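Local coordinates for SusD homolog (Bacteroides thetaiotaomicron VPI-5482, PDB 3FDH), which probably binds glycans at the outer membrane of this gut bacterium, as a lipoprotein of the SusD/RagB family that works beside a transporter, at residues L272-P277 against G397-D402; A279-F284 against N367-I372; R351-A356 against A406-N411; D355-A360 against Q414-Q419. All coordinates share one frame; numbering follows the deposited sequence. Where two conformers were deposited one is given.

Contact 1 (L272-P277 against G397-D402)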
loop_
_atom_site.group_PDB
_atom_site.type_symbol
_atom_site.label_atom_id
_atom_site.label_comp_id
_atom_site.label_asym_id
_atom_site.label_seq_id
_atom_site.Cartn_x
_atom_site.Cartn_y
_atom_site.Cartn_z
ATOM N N LEU A 272 0.139 4.525 21.958
ATOM C CA LEU A 272 0.207 4.691 23.410
ATOM C C LEU A 272 -1.168 4.931 23.968
ATOM O O LEU A 272 -1.507 4.452 25.028
ATOM C CB LEU A 272 1.138 5.869 23.814
ATOM C CG LEU A 272 2.659 5.662 23.654
ATOM C CD1 LEU A 272 3.406 7.023 23.731
ATOM C CD2 LEU A 272 3.147 4.660 24.713
ATOM N N ALA A 273 -1.975 5.651 23.217
ATOM C CA ALA A 273 -3.307 6.008 23.687
ATOM C C ALA A 273 -4.146 4.744 23.811
ATOM O O ALA A 273 -4.972 4.620 24.678
ATOM C CB ALA A 273 -3.965 6.998 22.768
ATOM N N TYR A 274 -3.917 3.826 22.894
ATOM C CA TYR A 274 -4.641 2.550 22.859
ATOM C C TYR A 274 -4.001 1.460 23.682
ATOM O O TYR A 274 -4.604 0.438 23.963
ATOM C CB TYR A 274 -4.681 2.041 21.412
ATOM C CG TYR A 274 -5.785 2.634 20.588
ATOM C CD1 TYR A 274 -5.628 3.849 19.934
ATOM C CD2 TYR A 274 -6.981 1.973 20.442
ATOM C CE1 TYR A 274 -6.631 4.378 19.206
ATOM C CE2 TYR A 274 -8.000 2.502 19.706
ATOM C CZ TYR A 274 -7.817 3.700 19.081
ATOM O OH TYR A 274 -8.827 4.260 18.363
ATOM N N ASN A 275 -2.767 1.699 24.053
ATOM C CA ASN A 275 -1.952 0.674 24.647
ATOM C C ASN A 275 -1.911 -0.496 23.671
ATOM O O ASN A 275 -2.013 -1.641 24.022
ATOM C CB ASN A 275 -2.462 0.226 25.991
ATOM C CG ASN A 275 -1.467 -0.641 26.729
ATOM O OD1 ASN A 275 -0.262 -0.560 26.501
ATOM N ND2 ASN A 275 -1.968 -1.474 27.634
ATOM N N ASP A 276 -1.810 -0.149 22.409
ATOM C CA ASP A 276 -1.687 -1.138 21.335
ATOM C C ASP A 276 -0.432 -2.015 21.622
ATOM O O ASP A 276 0.591 -1.523 22.081
ATOM C CB ASP A 276 -1.660 -0.399 19.985
ATOM C CG ASP A 276 -1.511 -1.317 18.783
ATOM O OD1 ASP A 276 -0.467 -1.997 18.659
ATOM O OD2 ASP A 276 -2.437 -1.317 17.939
ATOM N N PRO A 277 -0.528 -3.337 21.446
ATOM C CA PRO A 277 0.640 -4.188 21.696
ATOM C C PRO A 277 1.946 -3.735 21.022
ATOM O O PRO A 277 3.032 -3.985 21.520
ATOM C CB PRO A 277 0.234 -5.526 21.093
ATOM C CG PRO A 277 -1.267 -5.480 20.985
ATOM C CD PRO A 277 -1.675 -4.073 20.890
ATOM N N GLY A 397 -6.348 -11.165 20.243
ATOM C CA GLY A 397 -7.803 -11.289 20.445
ATOM C C GLY A 397 -8.241 -10.659 21.749
ATOM O O GLY A 397 -9.280 -9.989 21.827
ATOM N N LYS A 398 -7.420 -10.853 22.771
ATOM C CA LYS A 398 -7.707 -10.327 24.110
ATOM C C LYS A 398 -7.572 -8.826 24.135
ATOM O O LYS A 398 -8.288 -8.121 24.858
ATOM C CB LYS A 398 -6.778 -10.929 25.155
ATOM C CG LYS A 398 -6.897 -10.242 26.507
ATOM C CD LYS A 398 -6.131 -10.964 27.583
ATOM C CE LYS A 398 -6.085 -10.125 28.864
ATOM N NZ LYS A 398 -7.447 -9.737 29.342
ATOM N N TYR A 399 -6.636 -8.349 23.329
ATOM C CA TYR A 399 -6.387 -6.918 23.221
ATOM C C TYR A 399 -7.602 -6.302 22.538
ATOM O O TYR A 399 -8.102 -5.222 22.894
ATOM C CB TYR A 399 -5.114 -6.621 22.412
ATOM C CG TYR A 399 -5.135 -5.226 21.936
ATOM C CD1 TYR A 399 -4.925 -4.192 22.817
ATOM C CD2 TYR A 399 -5.392 -4.925 20.603
ATOM C CE1 TYR A 399 -4.965 -2.896 22.381
ATOM C CE2 TYR A 399 -5.445 -3.653 20.186
ATOM C CZ TYR A 399 -5.232 -2.639 21.081
ATOM O OH TYR A 399 -5.272 -1.331 20.664
ATOM N N PHE A 400 -8.097 -7.009 21.534
ATOM C CA PHE A 400 -9.290 -6.509 20.851
ATOM C C PHE A 400 -10.466 -6.368 21.842
ATOM O O PHE A 400 -11.173 -5.365 21.866
ATOM C CB PHE A 400 -9.752 -7.430 19.725
ATOM C CG PHE A 400 -11.071 -6.993 19.140
ATOM C CD1 PHE A 400 -11.109 -6.078 18.118
ATOM C CD2 PHE A 400 -12.277 -7.446 19.683
ATOM C CE1 PHE A 400 -12.307 -5.615 17.601
ATOM C CE2 PHE A 400 -13.497 -6.994 19.151
ATOM C CZ PHE A 400 -13.498 -6.081 18.105
ATOM N N ASP A 401 -10.654 -7.427 22.623
ATOM C CA ASP A 401 -11.756 -7.548 23.602
ATOM C C ASP A 401 -11.616 -6.520 24.710
ATOM O O ASP A 401 -12.578 -5.914 25.176
ATOM C CB ASP A 401 -11.748 -8.925 24.266
ATOM C CG ASP A 401 -12.162 -10.070 23.330
ATOM O OD1 ASP A 401 -12.739 -9.834 22.239
ATOM O OD2 ASP A 401 -11.889 -11.233 23.709
ATOM N N ASP A 402 -10.375 -6.288 25.091
ATOM C CA ASP A 402 -10.085 -5.445 26.253
ATOM C C ASP A 402 -10.091 -3.969 25.928
ATOM O O ASP A 402 -10.401 -3.153 26.785
ATOM C CB ASP A 402 -8.724 -5.809 26.890
ATOM C CG ASP A 402 -8.781 -7.053 27.789
ATOM O OD1 ASP A 402 -9.876 -7.589 27.997
ATOM O OD2 ASP A 402 -7.717 -7.485 28.297
HETATM O O HOH W 1 -5.096 -0.794 18.054
#
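Tyr399 reaches out from helix 393-410 and lays one face of its ring against Pro277. The proline CD sits 3.6 Å from the centroid of the Tyr399 ring and only 2° off the ring normal, a CH-pi contact centred on the face, with the two side chains crossing at about a right angle. At the rim of the same ring, the backbone O of Tyr274 lies in the ring plane, 3.7 Å from Tyr399 CE1. Turned away from its own amide (chi1 161°), the Tyr399 ring carries its hydroxyl across to the far segment, where Tyr399 OH stands 3.5 Å from Tyr274 CB. No direct hydrogen bond joins the segments; instead a water accepts from Tyr399 OH at 2.7 Å and donates to Asp276 OD2, whose stronger partner is the salt-bridged Arg278. The turn that offers these groups is a Schellman motif: Asn275, with positive phi, ends helix 265-274, and Asp276 and Pro277 follow at once. Tyr274, whose hydroxyl bonds Glu415, meets Lys407 in a cation-pi contact. Pro277 and Tyr399 both rest on Leu365 of helix 354-379, while Tyr274 and Asp276 pack against helix 412-423.

Contact 2 (A279-F284 against N367-I372)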
loop_
_atom_site.group_PDB
_atom_site.type_symbol
_atom_site.label_atom_id
_atom_site.label_comp_id
_atom_site.label_asym_id
_atom_site.label_seq_id
_atom_site.Cartn_x
_atom_site.Cartn_y
_atom_site.Cartn_z
ATOM N N ALA A 279 3.009 -0.787 20.632
ATOM C CA ALA A 279 3.580 0.357 21.362
ATOM C C ALA A 279 4.865 -0.027 22.113
ATOM O O ALA A 279 5.796 0.774 22.248
ATOM C CB ALA A 279 2.558 0.964 22.361
ATOM N N ASN A 280 4.893 -1.249 22.624
ATOM C CA ASN A 280 5.980 -1.686 23.441
ATOM C C ASN A 280 6.902 -2.628 22.730
ATOM O O ASN A 280 7.813 -3.181 23.313
ATOM C CB ASN A 280 5.416 -2.448 24.619
ATOM C CG ASN A 280 6.407 -2.582 25.729
ATOM O OD1 ASN A 280 7.206 -1.664 25.976
ATOM N ND2 ASN A 280 6.388 -3.722 26.405
ATOM N N ARG A 281 6.685 -2.779 21.444
ATOM C CA ARG A 281 7.391 -3.816 20.738
ATOM C C ARG A 281 7.968 -3.504 19.372
ATOM O O ARG A 281 8.936 -4.139 18.962
ATOM C CB ARG A 281 6.439 -5.010 20.675
ATOM C CG ARG A 281 7.024 -6.204 20.112
ATOM C CD ARG A 281 6.250 -7.431 20.487
ATOM N NE ARG A 281 6.793 -8.577 19.756
ATOM C CZ ARG A 281 7.919 -9.214 20.065
ATOM N NH1 ARG A 281 8.637 -8.819 21.092
ATOM N NH2 ARG A 281 8.343 -10.212 19.321
ATOM N N ALA A 282 7.437 -2.465 18.714
ATOM C CA ALA A 282 7.788 -2.151 17.334
ATOM C C ALA A 282 8.741 -0.962 17.129
ATOM O O ALA A 282 8.839 -0.408 16.047
ATOM C CB ALA A 282 6.512 -1.917 16.525
ATOM N N PHE A 283 9.433 -0.595 18.177
ATOM C CA PHE A 283 10.380 0.539 18.161
ATOM C C PHE A 283 11.739 0.219 18.724
ATOM O O PHE A 283 11.870 -0.446 19.739
ATOM C CB PHE A 283 9.797 1.756 18.906
ATOM C CG PHE A 283 8.555 2.301 18.281
ATOM C CD1 PHE A 283 8.622 3.027 17.111
ATOM C CD2 PHE A 283 7.329 2.116 18.868
ATOM C CE1 PHE A 283 7.475 3.520 16.518
ATOM C CE2 PHE A 283 6.178 2.615 18.281
ATOM C CZ PHE A 283 6.252 3.331 17.110
ATOM N N PHE A 284 12.754 0.715 18.020
ATOM C CA PHE A 284 14.144 0.593 18.383
ATOM C C PHE A 284 14.798 1.973 18.485
ATOM O O PHE A 284 14.541 2.901 17.719
ATOM C CB PHE A 284 14.990 -0.232 17.394
ATOM C CG PHE A 284 14.447 -1.607 17.069
ATOM C CD1 PHE A 284 13.740 -2.352 17.997
ATOM C CD2 PHE A 284 14.749 -2.185 15.830
ATOM C CE1 PHE A 284 13.282 -3.634 17.683
ATOM C CE2 PHE A 284 14.308 -3.459 15.508
ATOM C CZ PHE A 284 13.564 -4.187 16.441
ATOM N N ASN A 367 0.560 -9.960 11.424
ATOM C CA ASN A 367 1.426 -9.613 10.299
ATOM C C ASN A 367 2.549 -8.715 10.823
ATOM O O ASN A 367 3.685 -8.789 10.392
ATOM C CB ASN A 367 0.643 -8.894 9.203
ATOM C CG ASN A 367 1.511 -8.427 8.071
ATOM O OD1 ASN A 367 2.160 -9.229 7.388
ATOM N ND2 ASN A 367 1.553 -7.102 7.877
ATOM N N ALA A 368 2.175 -7.860 11.766
ATOM C CA ALA A 368 3.115 -6.949 12.412
ATOM C C ALA A 368 4.163 -7.737 13.163
ATOM O O ALA A 368 5.359 -7.477 13.086
ATOM C CB ALA A 368 2.370 -6.023 13.383
ATOM N N GLU A 369 3.691 -8.740 13.895
ATOM C CA GLU A 369 4.568 -9.589 14.657
ATOM C C GLU A 369 5.489 -10.370 13.726
ATOM O O GLU A 369 6.651 -10.585 14.033
ATOM C CB GLU A 369 3.774 -10.561 15.517
ATOM C CG GLU A 369 4.645 -11.559 16.277
ATOM C CD GLU A 369 5.603 -10.893 17.279
ATOM O OE1 GLU A 369 5.154 -10.106 18.141
ATOM O OE2 GLU A 369 6.808 -11.177 17.223
ATOM N N ASN A 370 4.959 -10.784 12.587
ATOM C CA ASN A 370 5.781 -11.499 11.616
ATOM C C ASN A 370 6.965 -10.624 11.235
ATOM O O ASN A 370 8.117 -11.056 11.265
ATOM C CB ASN A 370 4.985 -11.874 10.365
ATOM C CG ASN A 370 5.741 -12.839 9.451
ATOM O OD1 ASN A 370 6.147 -13.931 9.865
ATOM N ND2 ASN A 370 5.931 -12.434 8.205
ATOM N N SER A 371 6.689 -9.378 10.872
ATOM C CA SER A 371 7.768 -8.499 10.473
ATOM C C SER A 371 8.707 -8.083 11.575
ATOM O O SER A 371 9.923 -7.947 11.374
ATOM C CB SER A 371 7.187 -7.243 9.833
ATOM O OG SER A 371 6.454 -7.653 8.713
ATOM N N ILE A 372 8.133 -7.885 12.752
ATOM C CA ILE A 372 8.916 -7.474 13.916
ATOM C C ILE A 372 9.925 -8.574 14.232
ATOM O O ILE A 372 11.088 -8.282 14.427
ATOM C CB ILE A 372 8.031 -7.145 15.117
ATOM C CG1 ILE A 372 7.262 -5.863 14.784
ATOM C CG2 ILE A 372 8.920 -7.033 16.425
ATOM C CD1 ILE A 372 6.162 -5.540 15.777
#
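A buried, bidentate salt bridge ties the loop that leads into strand 283-284 to the middle of helix 354-379, within the largely helical SusD-like fold. Arg281 grips Glu369 side-on, through NE and one terminal nitrogen, each meeting a different carboxylate oxygen. Arg281 NE lies 2.8 Å from Glu369 OE1, with its N-H bent to 152° and the oxygen tilted 18° out of the guanidinium plane. The second bond is straighter: Arg281 NH2 to Glu369 OE2, also 2.8 Å, with the acceptor nearly in that plane. Both oxygens use their syn lone pairs, and the two flat groups are close to coplanar, so the pair is held against rotation. Arg281 runs extended from CG to NE to reach the helix, whereas Glu369 bends at chi2 (62°) and thereby turns its carboxylate toward the loop. Glu369 OE1 also accepts from the backbone N of Ile391, and Arg281 NH1 bonds Ser388 OG, so further bonds fix both ends of the bridge.

Apolar packing lies alongside. Ile372 CG2 stands over one face of the guanidinium, 4.0 Å above its plane and offset toward the rim. The other branch of Ile372 ends in CD1, which meets Ala282 CB at 3.7 Å. Around the contact, Arg281 leans on Ser373 and Ile376, further along helix 354-379, Ala282 touches Trp425, and strand 283-284 pairs antiparallel with strand 319-320.

Contact 3 (R351-A356 against A406-N411)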
loop_
_atom_site.group_PDB
_atom_site.type_symbol
_atom_site.label_atom_id
_atom_site.label_comp_id
_atom_site.label_asym_id
_atom_site.label_seq_id
_atom_site.Cartn_x
_atom_site.Cartn_y
_atom_site.Cartn_z
ATOM N N ARG A 351 -24.641 -1.837 9.833
ATOM C CA ARG A 351 -24.703 -3.206 10.360
ATOM C C ARG A 351 -23.522 -3.510 11.263
ATOM O O ARG A 351 -22.520 -2.834 11.245
ATOM C CB ARG A 351 -24.750 -4.250 9.251
ATOM C CG ARG A 351 -25.896 -4.085 8.287
ATOM C CD ARG A 351 -25.854 -5.166 7.208
ATOM N NE ARG A 351 -26.576 -4.736 6.015
ATOM C CZ ARG A 351 -26.504 -5.366 4.850
ATOM N NH1 ARG A 351 -25.727 -6.428 4.734
ATOM N NH2 ARG A 351 -27.176 -4.922 3.795
ATOM N N ASP A 352 -23.691 -4.549 12.061
ATOM C CA ASP A 352 -22.660 -4.976 13.026
ATOM C C ASP A 352 -21.411 -5.436 12.303
ATOM O O ASP A 352 -21.457 -6.341 11.472
ATOM C CB ASP A 352 -23.174 -6.114 13.912
ATOM C CG ASP A 352 -22.176 -6.536 14.979
ATOM O OD1 ASP A 352 -21.351 -5.734 15.405
ATOM O OD2 ASP A 352 -22.248 -7.690 15.436
ATOM N N ALA A 353 -20.291 -4.807 12.655
ATOM C CA ALA A 353 -18.975 -5.107 12.040
ATOM C C ALA A 353 -18.005 -5.685 13.051
ATOM O O ALA A 353 -16.842 -5.880 12.778
ATOM C CB ALA A 353 -18.387 -3.835 11.442
ATOM N N GLU A 354 -18.494 -5.993 14.232
ATOM C CA GLU A 354 -17.588 -6.407 15.287
ATOM C C GLU A 354 -16.704 -7.618 14.970
ATOM O O GLU A 354 -15.494 -7.610 15.269
ATOM C CB GLU A 354 -18.346 -6.655 16.592
ATOM C CG GLU A 354 -17.428 -6.964 17.754
ATOM C CD GLU A 354 -18.168 -7.404 18.987
ATOM O OE1 GLU A 354 -19.120 -6.705 19.386
ATOM O OE2 GLU A 354 -17.783 -8.445 19.567
ATOM N N ASP A 355 -17.292 -8.659 14.402
ATOM C CA ASP A 355 -16.533 -9.885 14.170
ATOM C C ASP A 355 -15.524 -9.620 13.094
ATOM O O ASP A 355 -14.372 -10.062 13.163
ATOM C CB ASP A 355 -17.435 -11.079 13.779
ATOM C CG ASP A 355 -18.363 -11.488 14.903
ATOM O OD1 ASP A 355 -17.990 -11.317 16.082
ATOM O OD2 ASP A 355 -19.459 -11.985 14.600
ATOM N N ALA A 356 -15.964 -8.829 12.127
ATOM C CA ALA A 356 -15.126 -8.519 10.977
ATOM C C ALA A 356 -13.925 -7.703 11.434
ATOM O O ALA A 356 -12.793 -7.950 11.036
ATOM C CB ALA A 356 -15.914 -7.771 9.902
ATOM N N ALA A 406 -14.883 -1.845 22.895
ATOM C CA ALA A 406 -15.643 -0.734 23.466
ATOM C C ALA A 406 -15.568 0.515 22.578
ATOM O O ALA A 406 -16.557 1.214 22.411
ATOM C CB ALA A 406 -15.193 -0.424 24.905
ATOM N N LYS A 407 -14.410 0.758 21.977
ATOM C CA LYS A 407 -14.209 1.936 21.130
ATOM C C LYS A 407 -15.011 1.779 19.860
ATOM O O LYS A 407 -15.581 2.744 19.330
ATOM C CB LYS A 407 -12.722 2.161 20.832
ATOM C CG LYS A 407 -11.949 2.609 22.060
ATOM C CD LYS A 407 -10.501 2.753 21.754
ATOM C CE LYS A 407 -9.621 3.038 22.990
ATOM N NZ LYS A 407 -9.858 4.351 23.661
ATOM N N TYR A 408 -15.093 0.542 19.406
ATOM C CA TYR A 408 -15.848 0.221 18.191
ATOM C C TYR A 408 -17.349 0.473 18.458
ATOM O O TYR A 408 -18.045 1.072 17.647
ATOM C CB TYR A 408 -15.643 -1.241 17.734
ATOM C CG TYR A 408 -16.778 -1.663 16.837
ATOM C CD1 TYR A 408 -16.841 -1.219 15.509
ATOM C CD2 TYR A 408 -17.830 -2.444 17.331
ATOM C CE1 TYR A 408 -17.923 -1.543 14.701
ATOM C CE2 TYR A 408 -18.893 -2.783 16.532
ATOM C CZ TYR A 408 -18.950 -2.324 15.222
ATOM O OH TYR A 408 -20.036 -2.660 14.451
ATOM N N ALA A 409 -17.815 -0.003 19.616
ATOM C CA ALA A 409 -19.224 0.163 20.038
ATOM C C ALA A 409 -19.599 1.643 20.022
ATOM O O ALA A 409 -20.682 2.033 19.562
ATOM C CB ALA A 409 -19.462 -0.410 21.430
ATOM N N ALA A 410 -18.669 2.454 20.498
ATOM C CA ALA A 410 -18.877 3.902 20.612
ATOM C C ALA A 410 -18.880 4.646 19.286
ATOM O O ALA A 410 -19.658 5.567 19.092
ATOM C CB ALA A 410 -17.882 4.531 21.571
ATOM N N ASN A 411 -18.001 4.259 18.381
ATOM C CA ASN A 411 -17.871 4.936 17.073
ATOM C C ASN A 411 -17.413 3.927 16.040
ATOM O O ASN A 411 -16.232 3.909 15.683
ATOM C CB ASN A 411 -16.839 6.063 17.144
ATOM C CG ASN A 411 -17.231 7.160 18.093
ATOM O OD1 ASN A 411 -18.086 7.969 17.775
ATOM N ND2 ASN A 411 -16.577 7.227 19.251
HETATM O O HOH W 2 -21.512 -0.802 12.650
#
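Around the ring of Tyr408, Ala353 N, Asp352 OD1 and Glu354 N all approach obliquely, gathered about the hydroxyl end. They belong to the start of helix 354-379, where Ala353 holds the N-cap position and Asp352 forms an Asx turn, its OD1 accepting from Glu354 N at 3.1 Å. That N-H comes from above the carboxylate plane. The carboxylate and the Tyr408 ring are turned 40° against each other, and the two side chains cross at about a right angle.

With chi1 at 159°, Tyr408 swings its ring out from helix 393-410 and straight at this helix start. On the way the ring is flanked by the Ala353 methyl and the Glu354 CB methylene: Ala353 CB lies 4.0 Å from Tyr408 CE1, and Glu354 CB lies 3.9 Å from Tyr408 CE2, on the other ortho position beside the hydroxyl. The side chain is buried although several of its neighbours are exposed, and its polar end is supplied by backbone and water. Tyr408 also packs on Thr416 of helix 412-423, while Ala353 touches Leu346 and Cys347 of helix 335-348, so the contact lies where several helices of the bundle come together. A water donates to Arg351 O and lies 3.0 Å from Tyr408 OH, linking the segments a second time. The direct link is the bond from Ala353 N to Tyr408 OH, 2.8 Å long with an N-H...O angle of 165°.

Contact 4 (D355-A360 against Q414-Q419)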
loop_
_atom_site.group_PDB
_atom_site.type_symbol
_atom_site.label_atom_id
_atom_site.label_comp_id
_atom_site.label_asym_id
_atom_site.label_seq_id
_atom_site.Cartn_x
_atom_site.Cartn_y
_atom_site.Cartn_z
ATOM N N ASP A 355 -17.292 -8.659 14.402
ATOM C CA ASP A 355 -16.533 -9.885 14.170
ATOM C C ASP A 355 -15.524 -9.620 13.094
ATOM O O ASP A 355 -14.372 -10.062 13.163
ATOM C CB ASP A 355 -17.435 -11.079 13.779
ATOM C CG ASP A 355 -18.363 -11.488 14.903
ATOM O OD1 ASP A 355 -17.990 -11.317 16.082
ATOM O OD2 ASP A 355 -19.459 -11.985 14.600
ATOM N N ALA A 356 -15.964 -8.829 12.127
ATOM C CA ALA A 356 -15.126 -8.519 10.977
ATOM C C ALA A 356 -13.925 -7.703 11.434
ATOM O O ALA A 356 -12.793 -7.950 11.036
ATOM C CB ALA A 356 -15.914 -7.771 9.902
ATOM N N LEU A 357 -14.198 -6.718 12.271
ATOM C CA LEU A 357 -13.147 -5.844 12.761
ATOM C C LEU A 357 -12.162 -6.633 13.591
ATOM O O LEU A 357 -10.961 -6.410 13.530
ATOM C CB LEU A 357 -13.714 -4.682 13.595
ATOM C CG LEU A 357 -12.696 -3.635 14.064
ATOM C CD1 LEU A 357 -11.961 -2.847 12.921
ATOM C CD2 LEU A 357 -13.410 -2.618 15.016
ATOM N N LYS A 358 -12.658 -7.597 14.345
ATOM C CA LYS A 358 -11.747 -8.353 15.206
ATOM C C LYS A 358 -10.803 -9.168 14.343
ATOM O O LYS A 358 -9.603 -9.292 14.605
ATOM C CB LYS A 358 -12.479 -9.269 16.175
ATOM C CG LYS A 358 -11.529 -10.038 17.083
ATOM C CD LYS A 358 -12.260 -10.854 18.115
ATOM C CE LYS A 358 -11.300 -11.402 19.166
ATOM N NZ LYS A 358 -11.947 -12.218 20.254
ATOM N N GLU A 359 -11.367 -9.735 13.306
ATOM C CA GLU A 359 -10.597 -10.579 12.398
ATOM C C GLU A 359 -9.498 -9.747 11.747
ATOM O O GLU A 359 -8.336 -10.188 11.601
ATOM C CB GLU A 359 -11.522 -11.179 11.339
ATOM C CG GLU A 359 -10.883 -12.153 10.390
ATOM C CD GLU A 359 -10.619 -13.514 11.003
ATOM O OE1 GLU A 359 -10.994 -13.712 12.176
ATOM O OE2 GLU A 359 -9.996 -14.367 10.328
ATOM N N ALA A 360 -9.844 -8.499 11.441
ATOM C CA ALA A 360 -8.933 -7.577 10.770
ATOM C C ALA A 360 -7.806 -7.107 11.703
ATOM O O ALA A 360 -6.643 -7.111 11.355
ATOM C CB ALA A 360 -9.718 -6.352 10.219
ATOM N N GLN A 414 -15.417 5.104 12.673
ATOM C CA GLN A 414 -14.229 5.851 13.080
ATOM C C GLN A 414 -13.166 4.899 13.557
ATOM O O GLN A 414 -12.024 4.969 13.136
ATOM C CB GLN A 414 -14.549 6.834 14.205
ATOM C CG GLN A 414 -13.320 7.513 14.754
ATOM C CD GLN A 414 -13.643 8.527 15.831
ATOM O OE1 GLN A 414 -14.192 9.562 15.542
ATOM N NE2 GLN A 414 -13.259 8.243 17.075
ATOM N N GLU A 415 -13.577 4.040 14.474
ATOM C CA GLU A 415 -12.693 3.046 15.104
ATOM C C GLU A 415 -12.145 2.045 14.093
ATOM O O GLU A 415 -10.970 1.678 14.111
ATOM C CB GLU A 415 -13.387 2.334 16.251
ATOM C CG GLU A 415 -12.485 1.339 16.946
ATOM C CD GLU A 415 -11.210 1.944 17.611
ATOM O OE1 GLU A 415 -11.109 3.169 17.874
ATOM O OE2 GLU A 415 -10.294 1.145 17.911
ATOM N N THR A 416 -13.022 1.616 13.206
ATOM C CA THR A 416 -12.656 0.717 12.132
ATOM C C THR A 416 -11.541 1.308 11.272
ATOM O O THR A 416 -10.571 0.643 10.966
ATOM C CB THR A 416 -13.888 0.310 11.254
ATOM O OG1 THR A 416 -14.817 -0.431 12.075
ATOM C CG2 THR A 416 -13.455 -0.544 9.978
HETATM N N MSE A 417 -11.622 2.581 10.931
HETATM C CA MSE A 417 -10.650 3.125 10.019
HETATM C C MSE A 417 -9.336 3.445 10.740
HETATM O O MSE A 417 -8.245 3.366 10.137
HETATM C CB MSE A 417 -11.232 4.339 9.345
HETATM C CG MSE A 417 -12.544 4.079 8.572
HETATM SE SE MSE A 417 -12.305 2.684 7.262
HETATM C CE MSE A 417 -10.937 3.571 6.216
ATOM N N ILE A 418 -9.451 3.799 12.027
ATOM C CA ILE A 418 -8.245 3.988 12.883
ATOM C C ILE A 418 -7.474 2.665 12.947
ATOM O O ILE A 418 -6.250 2.619 12.803
ATOM C CB ILE A 418 -8.572 4.501 14.301
ATOM C CG1 ILE A 418 -9.062 5.961 14.218
ATOM C CG2 ILE A 418 -7.324 4.439 15.156
ATOM C CD1 ILE A 418 -9.631 6.580 15.550
ATOM N N GLN A 419 -8.211 1.587 13.144
ATOM C CA GLN A 419 -7.622 0.267 13.217
ATOM C C GLN A 419 -7.018 -0.169 11.886
ATOM O O GLN A 419 -5.959 -0.806 11.857
ATOM C CB GLN A 419 -8.614 -0.795 13.789
ATOM C CG GLN A 419 -8.935 -0.593 15.289
ATOM C CD GLN A 419 -7.677 -0.602 16.189
ATOM O OE1 GLN A 419 -6.761 -1.409 15.999
ATOM N NE2 GLN A 419 -7.647 0.287 17.176
#
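Apolar packing carries this contact, and Leu357 supplies all of it from helix 354-379. Its CD1 does most of the touching: Leu357 CD1 rests 3.7 Å from Thr416 CA and 4.0 Å from Thr416 CG2, and the same methyl lies 4.0 Å from Gln419 CB, one turn further on. Both methyls border the threonine hydroxyl, with Leu357 CD1 at 3.8 Å and Leu357 CD2 at 3.9 Å from Thr416 OG1. The first torsion of Leu357 (chi1 -175°) directs CG toward helix 412-423, and the bend at chi2 then sets CD1 against Thr416.

Polar bonds stay on the helix 412-423 side of the interface. Gln419 is bent at chi2 and folds back so that its NE2 donates to Glu415 OE2 at 2.9 Å, arriving from above the carboxylate plane. Glu415 OE1 has its partner in Tyr274 OH, and Thr416 OG1 bonds the backbone O of Pro412, a turn back, so this hydroxyl can face leucine methyls without lacking a partner.

Phe340 and Tyr408 also pack on Leu357. The segments run nearly parallel, inclined by 15°, and Leu357 reaches into the gap between axes 10.7 Å apart at closest approach, consistent with the TPR-like helical packing of the SusD family.

How the contacts relate
Contacts 2 and 4 are buried, whereas contacts 1 and 3 are only partly so and use water to complete their tyrosine hydroxyls. Helix 354-379 serves contacts 2, 3 and 4; helix 393-410 serves contacts 1 and 3, each through one tyrosine reaching across. Chemistry follows place: a charged pair in contact 2, a ring on proline plus water in contact 1, a tyrosine hydroxyl taking a backbone N-H in contact 3, leucine methyls in contact 4. Contacts 3 and 4 adjoin, centres about 7 Å apart, sharing Asp355 and Ala356. Contact 1 joins contact 4 through the salt bridge of Asp401 with Lys358. Contact 2 lies away from contacts 3 and 4 but follows contact 1 along the chain.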